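Local structure of NAD-dependent epimerase/dehydratase (Methylobacillus flagellatus KT, 3GPI) at residues A[224-227]-A[228-232]; A[15-18]-A[19-22]; A[263-266]-A[267-270]; A[205-208]-A[209-212]. The protein is of unknown function but probably acts as an NAD-dependent oxidoreductase of the epimerase/dehydratase family, binding its dinucleotide on a Rossmann-type fold. All blocks are in the same frame, centred on the assembly; numbering follows the deposited sequence. Where two conformers were deposited one is given.

Contact 1: residues A[224-227]-A[228-232]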
# COMPACT_ATOMS: atom_id res chain seq x y z
N LEU A 224 18.12 7.72 7.54
CA LEU A 224 19.00 6.82 8.29
C LEU A 224 19.71 7.57 9.41
O LEU A 224 19.76 7.04 10.51
CB LEU A 224 19.98 6.14 7.35
CG LEU A 224 19.39 5.11 6.43
CD1 LEU A 224 20.40 4.82 5.30
CD2 LEU A 224 18.99 3.83 7.20
N ARG A 225 20.18 8.79 9.16
CA ARG A 225 20.82 9.55 10.24
C ARG A 225 19.84 9.93 11.32
O ARG A 225 20.20 9.89 12.48
CB ARG A 225 21.51 10.79 9.68
CG ARG A 225 22.79 10.47 8.93
CD ARG A 225 23.36 11.73 8.40
NE ARG A 225 24.68 11.51 7.84
CZ ARG A 225 25.61 12.45 7.81
NH1 ARG A 225 25.38 13.64 8.36
NH2 ARG A 225 26.78 12.17 7.25
N TRP A 226 18.60 10.31 10.95
CA TRP A 226 17.60 10.70 11.95
C TRP A 226 17.31 9.46 12.83
O TRP A 226 17.23 9.55 14.09
CB TRP A 226 16.33 11.17 11.19
CG TRP A 226 15.24 11.75 12.10
CD1 TRP A 226 15.06 13.07 12.41
CD2 TRP A 226 14.21 11.04 12.77
NE1 TRP A 226 13.99 13.22 13.24
CE2 TRP A 226 13.44 11.99 13.48
CE3 TRP A 226 13.84 9.69 12.83
CZ2 TRP A 226 12.33 11.63 14.26
CZ3 TRP A 226 12.72 9.33 13.60
CH2 TRP A 226 11.99 10.31 14.32
N LEU A 227 17.14 8.31 12.19
CA LEU A 227 16.88 7.08 12.91
C LEU A 227 18.08 6.63 13.78
O LEU A 227 17.90 6.10 14.89
CB LEU A 227 16.51 5.98 11.94
CG LEU A 227 15.09 6.11 11.35
CD1 LEU A 227 14.88 5.13 10.24
CD2 LEU A 227 14.00 5.99 12.44
N ALA A 228 19.28 6.88 13.27
CA ALA A 228 20.49 6.54 14.01
C ALA A 228 20.59 7.46 15.23
O ALA A 228 20.86 6.96 16.34
CB ALA A 228 21.71 6.71 13.11
N ASP A 229 20.28 8.75 15.06
CA ASP A 229 20.33 9.71 16.17
C ASP A 229 19.40 9.31 17.30
O ASP A 229 19.76 9.35 18.49
CB ASP A 229 20.00 11.12 15.69
CG ASP A 229 21.10 11.74 14.88
OD1 ASP A 229 22.21 11.15 14.76
OD2 ASP A 229 20.88 12.85 14.31
N ARG A 230 18.22 8.84 16.97
CA ARG A 230 17.28 8.49 18.01
C ARG A 230 17.53 7.13 18.64
O ARG A 230 16.89 6.78 19.61
CB ARG A 230 15.84 8.60 17.46
CG ARG A 230 15.34 10.04 17.68
CD ARG A 230 14.59 10.62 16.53
NE ARG A 230 14.53 12.08 16.60
CZ ARG A 230 15.42 12.90 16.02
NH1 ARG A 230 16.44 12.38 15.35
NH2 ARG A 230 15.29 14.22 16.14
N GLN A 231 18.47 6.36 18.09
CA GLN A 231 18.82 5.07 18.64
C GLN A 231 20.24 5.00 19.26
O GLN A 231 20.73 3.90 19.57
CB GLN A 231 18.68 3.98 17.60
CG GLN A 231 17.24 3.81 17.07
CD GLN A 231 17.17 2.69 16.10
OE1 GLN A 231 16.99 1.54 16.49
NE2 GLN A 231 17.29 3.00 14.81
N GLY A 232 20.88 6.15 19.39
CA GLY A 232 22.23 6.18 19.97
C GLY A 232 23.25 5.46 19.10
O GLY A 232 24.11 4.74 19.62
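Trp226 O takes two hydrogen bonds from Arg230: the backbone N at 3.1 Å, the usual i to i+4 helix bond, and the side-chain NH1 at 3.2 Å, which comes from the opposite face of the carbonyl plane. A bend at chi2 (138°) brings the arginine's guanidinium back over the Trp226 indole and lays it flat there. The two planes are 6° from parallel. CZ sits over the five-membered ring, 3.5 Å from its centroid, a cation-pi stack, while CD rests on the six-membered ring, a CH-pi contact with CD 3.3 Å from that centroid. The next residue, Gln231, turns NE2 back to Leu227 O at 3.2 Å from above the carbonyl plane; its amide is also held by Gln170 and Ile166. Tyr266 meets the indole edge-to-face, so Trp226 joins helix 220-230 to helix 266-277. Replacing Trp226 by an alanine is likely to leave the Arg230 guanidinium without the flat surface it stacks on and to open a gap against Tyr266 and Tyr270. Chemically, Trp226 O gains a second donor from the side chain of Arg230, and the positive guanidinium faces the electron-rich indole, which, with the NH1 bond, probably limits its freedom to turn.

Contact 2: residues A[15-18]-A[19-22]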
# COMPACT_ATOMS: atom_id res chain seq x y z
N GLY A 15 -3.95 -5.61 4.46
CA GLY A 15 -5.33 -6.14 4.38
C GLY A 15 -5.90 -6.44 5.75
O GLY A 15 -7.09 -6.23 5.98
N LEU A 16 -5.07 -6.91 6.67
CA LEU A 16 -5.54 -7.19 8.02
C LEU A 16 -5.89 -5.95 8.79
O LEU A 16 -6.91 -5.90 9.48
CB LEU A 16 -4.55 -8.05 8.81
CG LEU A 16 -4.47 -9.48 8.28
CD1 LEU A 16 -3.22 -10.22 8.76
CD2 LEU A 16 -5.74 -10.18 8.79
N GLU A 17 -5.09 -4.90 8.64
CA GLU A 17 -5.39 -3.66 9.31
C GLU A 17 -6.63 -3.00 8.73
O GLU A 17 -7.45 -2.47 9.47
CB GLU A 17 -4.17 -2.71 9.28
CG GLU A 17 -4.40 -1.32 9.87
CD GLU A 17 -4.71 -1.28 11.35
OE1 GLU A 17 -4.52 -2.32 12.04
OE2 GLU A 17 -5.15 -0.22 11.82
N LEU A 18 -6.78 -3.10 7.41
CA LEU A 18 -7.98 -2.61 6.76
C LEU A 18 -9.20 -3.36 7.27
O LEU A 18 -10.23 -2.76 7.60
CB LEU A 18 -7.83 -2.77 5.26
CG LEU A 18 -9.08 -2.34 4.47
CD1 LEU A 18 -9.49 -0.91 4.76
CD2 LEU A 18 -8.81 -2.54 2.98
N ALA A 19 -9.09 -4.69 7.34
CA ALA A 19 -10.23 -5.47 7.82
C ALA A 19 -10.63 -5.04 9.22
O ALA A 19 -11.82 -4.92 9.52
CB ALA A 19 -9.92 -6.97 7.78
N ARG A 20 -9.64 -4.82 10.07
CA ARG A 20 -9.92 -4.45 11.46
C ARG A 20 -10.71 -3.16 11.53
O ARG A 20 -11.71 -3.04 12.24
CB ARG A 20 -8.60 -4.34 12.23
CG ARG A 20 -8.74 -4.07 13.73
CD ARG A 20 -7.39 -3.73 14.42
NE ARG A 20 -6.87 -2.42 13.99
CZ ARG A 20 -7.26 -1.25 14.49
NH1 ARG A 20 -8.18 -1.21 15.45
NH2 ARG A 20 -6.74 -0.11 14.05
N ARG A 21 -10.30 -2.17 10.73
CA ARG A 21 -10.96 -0.87 10.71
C ARG A 21 -12.38 -0.97 10.15
O ARG A 21 -13.32 -0.44 10.74
CB ARG A 21 -10.11 0.14 9.93
CG ARG A 21 -8.82 0.50 10.69
CD ARG A 21 -7.82 1.34 9.85
NE ARG A 21 -6.67 1.65 10.70
CZ ARG A 21 -6.57 2.71 11.50
NH1 ARG A 21 -7.49 3.68 11.50
NH2 ARG A 21 -5.49 2.81 12.25
N LEU A 22 -12.54 -1.69 9.04
CA LEU A 22 -13.85 -1.80 8.40
C LEU A 22 -14.81 -2.57 9.28
O LEU A 22 -15.99 -2.22 9.33
CB LEU A 22 -13.72 -2.49 7.04
CG LEU A 22 -13.02 -1.67 5.98
CD1 LEU A 22 -12.81 -2.55 4.79
CD2 LEU A 22 -13.81 -0.38 5.63
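With CG anti to the backbone N (chi1 176°) and a bend at chi2 (64°), Glu17 swings its carboxylate forward along helix 13-24 to meet Arg20 and Arg21. Arg20 also starts with its CG opposite the backbone N but folds at chi3, bringing its guanidinium alongside the acid. In this salt-bridge network it grips side-on with two nitrogens: NH2 to Glu17 OE2 at 2.7 Å, on the syn side, and NE to Glu17 OE1 at 3.1 Å, from above the carboxylate plane. Arg21 stays extended from CG to NE and crosses the glutamate, its NE reaching the anti side of Glu17 OE2 at 2.7 Å in a markedly bent bond, from the same face as Arg20 NH2. The Arg21 and Glu17 planes stand 63° apart, and the added bond from Arg21 NH2 is weak. On another side of the helix, Leu18 CD1 packs 3.7 Å from Leu22 CD1; these leucines, with Ala19, reach strand 6-9, and Leu22 and Ala19 also touch strand 29-33. This helix belongs to the first beta-alpha-beta unit, and Gly15 fits the last glycine of a GxGxxG pattern, consistent with a Rossmann dinucleotide site. Helix 187-201 packs alongside, where Asp188 lies close to Glu17 OE2 and pairs weakly, at long range, with Arg21. Two guanidinium groups sharing one buried carboxylate probably keep Glu17 ionised and offset its burial beside that like charge.

Contact 3: residues A[263-266]-A[267-270]. With EDO (1,2-ethanediol), chain B.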
# COMPACT_ATOMS: atom_id res chain seq x y z
N TYR A 263 -0.04 9.72 10.52
CA TYR A 263 1.39 9.92 10.61
C TYR A 263 1.79 10.74 9.42
O TYR A 263 2.18 10.18 8.38
CB TYR A 263 2.13 8.58 10.61
CG TYR A 263 1.69 7.67 11.70
CD1 TYR A 263 2.11 7.89 13.02
CD2 TYR A 263 0.85 6.60 11.44
CE1 TYR A 263 1.72 7.04 14.04
CE2 TYR A 263 0.42 5.76 12.47
CZ TYR A 263 0.87 5.98 13.76
OH TYR A 263 0.43 5.11 14.74
N PRO A 264 1.70 12.07 9.53
CA PRO A 264 1.91 12.94 8.36
C PRO A 264 3.30 12.80 7.75
O PRO A 264 3.48 13.08 6.59
CB PRO A 264 1.62 14.35 8.89
CG PRO A 264 0.89 14.17 10.17
CD PRO A 264 1.24 12.82 10.72
N ASP A 265 4.29 12.39 8.55
CA ASP A 265 5.66 12.32 8.06
C ASP A 265 6.42 11.29 8.91
O ASP A 265 5.89 10.76 9.90
CB ASP A 265 6.31 13.70 8.13
CG ASP A 265 6.16 14.32 9.48
OD1 ASP A 265 6.62 13.71 10.44
OD2 ASP A 265 5.47 15.36 9.59
N TYR A 266 7.67 11.03 8.53
CA TYR A 266 8.49 10.00 9.15
C TYR A 266 8.76 10.28 10.64
O TYR A 266 8.96 9.35 11.41
CB TYR A 266 9.81 9.87 8.36
CG TYR A 266 10.73 11.07 8.58
CD1 TYR A 266 11.77 11.00 9.50
CD2 TYR A 266 10.56 12.26 7.84
CE1 TYR A 266 12.63 12.07 9.71
CE2 TYR A 266 11.40 13.36 8.06
CZ TYR A 266 12.45 13.23 8.97
OH TYR A 266 13.30 14.30 9.16
N VAL A 267 8.78 11.56 11.00
CA VAL A 267 9.02 11.94 12.42
C VAL A 267 7.94 11.35 13.33
O VAL A 267 8.24 10.72 14.35
CB VAL A 267 9.10 13.45 12.58
CG1 VAL A 267 9.18 13.89 14.05
CG2 VAL A 267 10.35 13.99 11.84
N SER A 268 6.68 11.49 12.90
CA SER A 268 5.53 10.94 13.61
C SER A 268 5.51 9.41 13.59
O SER A 268 5.35 8.73 14.62
CB SER A 268 4.25 11.48 12.98
OG SER A 268 4.22 12.88 13.16
N GLY A 269 5.62 8.83 12.39
CA GLY A 269 5.52 7.41 12.23
C GLY A 269 6.66 6.65 12.88
O GLY A 269 6.43 5.70 13.64
N TYR A 270 7.89 7.04 12.56
CA TYR A 270 9.01 6.36 13.20
C TYR A 270 9.12 6.70 14.67
O TYR A 270 9.50 5.84 15.45
CB TYR A 270 10.31 6.59 12.44
CG TYR A 270 10.42 5.73 11.21
CD1 TYR A 270 10.60 4.36 11.31
CD2 TYR A 270 10.33 6.29 9.94
CE1 TYR A 270 10.69 3.54 10.19
CE2 TYR A 270 10.44 5.47 8.79
CZ TYR A 270 10.62 4.11 8.92
OH TYR A 270 10.69 3.32 7.82
C1 EDO B . 10.75 3.70 4.38
O1 EDO B . 10.41 4.51 5.46
C2 EDO B . 11.18 4.73 3.39
O2 EDO B . 12.55 4.50 3.21
O HOH W 1 5.94 15.54 13.04
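Val267 CG2 lies over one face of the Tyr266 ring, 3.8 Å from its centroid, a CH-pi contact between neighbours in the first turn of helix 266-277. Tyr266 can turn its ring back over Val267 because its CG stands between the backbone N and the carbonyl carbon (chi1 71°). Further along, Tyr266 CB touches the edge of the Tyr270 ring at CD2, 3.9 Å away, and Tyr270 N donates to Tyr266 O at 2.8 Å. On the preceding loop, Tyr263 CD1 packs 3.5 Å from Gly269 CA. Asp265 is the N-cap of this helix: its OD1 accepts weak bonds from Val267 N at 3.1 Å and Ser268 N, and its O takes a nearly straight one from Gly269 N at 3.2 Å. A water also donates to Asp265 OD1, adding to the partners of the capping oxygen. At the far end of the Tyr270 ring, OH shares a 2.7 Å hydrogen bond with O1 of a 1,2-ethanediol, probably from the crystallisation liquor, which is held in turn by Arg184. A serine in place of Tyr266 would probably leave Val267 CG2 without the ring face it rests on, and the side of Trp226 that the ring meets less covered. Farther out, Tyr158 stacks on Tyr270, and His186 on Tyr263.

Contact 4: residues A[205-208]-A[209-212]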
# COMPACT_ATOMS: atom_id res chain seq x y z
N VAL A 205 -17.87 10.53 -4.71
CA VAL A 205 -17.32 9.52 -5.59
C VAL A 205 -15.80 9.64 -5.71
O VAL A 205 -15.28 10.71 -6.07
CB VAL A 205 -17.97 9.56 -7.04
CG1 VAL A 205 -19.49 9.59 -6.93
CG2 VAL A 205 -17.49 10.74 -7.90
N PRO A 206 -15.08 8.53 -5.42
CA PRO A 206 -13.63 8.60 -5.52
C PRO A 206 -13.11 8.77 -6.94
O PRO A 206 -13.73 8.37 -7.94
CB PRO A 206 -13.15 7.25 -4.93
CG PRO A 206 -14.35 6.37 -4.94
CD PRO A 206 -15.54 7.27 -4.81
N GLU A 207 -11.95 9.37 -6.99
CA GLU A 207 -11.11 9.46 -8.17
C GLU A 207 -10.69 8.09 -8.66
O GLU A 207 -10.69 7.09 -7.90
CB GLU A 207 -9.86 10.22 -7.76
CG GLU A 207 -10.10 11.60 -7.21
CD GLU A 207 -9.94 12.67 -8.25
OE1 GLU A 207 -9.15 12.48 -9.21
OE2 GLU A 207 -10.61 13.71 -8.10
N ARG A 208 -10.24 8.02 -9.92
CA ARG A 208 -9.78 6.74 -10.43
C ARG A 208 -8.36 6.35 -10.00
O ARG A 208 -8.01 5.20 -10.14
CB ARG A 208 -9.99 6.62 -11.95
CG ARG A 208 -11.47 6.36 -12.28
CD ARG A 208 -11.72 6.08 -13.73
NE ARG A 208 -11.24 4.78 -14.18
CZ ARG A 208 -11.92 3.64 -14.07
NH1 ARG A 208 -13.12 3.64 -13.51
NH2 ARG A 208 -11.37 2.49 -14.49
N LEU A 209 -7.59 7.30 -9.49
CA LEU A 209 -6.18 7.07 -9.16
C LEU A 209 -5.72 8.02 -8.08
O LEU A 209 -5.92 9.21 -8.18
CB LEU A 209 -5.34 7.28 -10.44
CG LEU A 209 -3.82 7.19 -10.32
CD1 LEU A 209 -3.34 5.81 -9.89
CD2 LEU A 209 -3.14 7.56 -11.68
N TYR A 210 -5.05 7.46 -7.06
CA TYR A 210 -4.34 8.27 -6.06
C TYR A 210 -2.99 7.69 -5.84
O TYR A 210 -2.82 6.45 -5.81
CB TYR A 210 -5.00 8.19 -4.67
CG TYR A 210 -6.40 8.76 -4.55
CD1 TYR A 210 -6.62 10.09 -4.20
CD2 TYR A 210 -7.50 7.95 -4.79
CE1 TYR A 210 -7.92 10.59 -4.09
CE2 TYR A 210 -8.81 8.45 -4.67
CZ TYR A 210 -9.00 9.76 -4.32
OH TYR A 210 -10.32 10.18 -4.25
N ILE A 211 -2.04 8.58 -5.63
CA ILE A 211 -0.76 8.22 -5.02
C ILE A 211 -0.99 8.25 -3.50
O ILE A 211 -1.50 9.23 -2.94
CB ILE A 211 0.34 9.21 -5.41
CG1 ILE A 211 0.64 9.03 -6.90
CG2 ILE A 211 1.65 8.89 -4.61
CD1 ILE A 211 1.67 10.02 -7.48
N VAL A 212 -0.66 7.15 -2.82
CA VAL A 212 -0.84 7.04 -1.37
C VAL A 212 0.53 7.12 -0.75
O VAL A 212 1.29 6.13 -0.77
CB VAL A 212 -1.58 5.73 -1.02
CG1 VAL A 212 -1.92 5.71 0.46
CG2 VAL A 212 -2.91 5.67 -1.77
O HOH W 2 -7.21 10.45 -10.09
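Glu207 and Tyr210 cross at about a right angle, the tyrosine reaching back from the strand so that its phenol end lies against the glutamate's backbone and the first carbons of its side chain. Tyr210 OH accepts a fairly straight hydrogen bond from Glu207 N at 3.3 Å, and the same oxygen lies 3.3 Å from Glu207 CG. Glu207 CB sits obliquely to the ring, 3.6 Å from Tyr210 CZ. The carboxylate is turned 67° from the ring plane. Glu207 has its CG opposite the carbonyl carbon (chi1 -58°), and a bend at chi2 (-97°) then turns the acid away from the phenol, toward a water that donates both to Glu207 OE1 at 2.9 Å and to Leu209 O at 2.6 Å, bridging the acid to the backbone at the start of the strand. Pro206 adds a looser touch, its CA 3.9 Å from Tyr210 OH. Helix 187-201 packs on buried Tyr210, with Phe193 edge-to-face against its ring and Leu197 beside it, and Arg253 of helix 252-256 touches it. The Arg208 guanidinium turns elsewhere, to Tyr147 O. The backbones of Arg208, Tyr210 and Val212 bond to strand 149-158. Strand 181-186, helix 187-201 and strand 209-212 form a beta-alpha-beta crossover of the Rossmann-type sheet, both strands pairing parallel with strand 149-158, and the Tyr210 OH bond ties the loop after the helix to the start of the last strand.

In the fold
Along the chain come contacts 2, 4, 1 and 3, in that order. Contacts 2 and 4 belong to the Rossmann-type part: contact 2 on helix 13-24, next to strand 6-9, and contact 4 leading into strand 209-212 of the same mixed sheet, with centres about 19 Å apart. Helix 187-201 packs on both. Contacts 1 and 3, centres about 14 Å apart, touch where helices 220-230 and 266-277 meet, with Trp226 and Leu227 against Tyr266, Val267 and Tyr270. Contact 1 lies about 31 Å from contact 2, centre to centre, so helix 220-230 stands well away from the probable dinucleotide-binding helix, while contact 3 comes within about 7 Å of contact 2 at the nearest atoms.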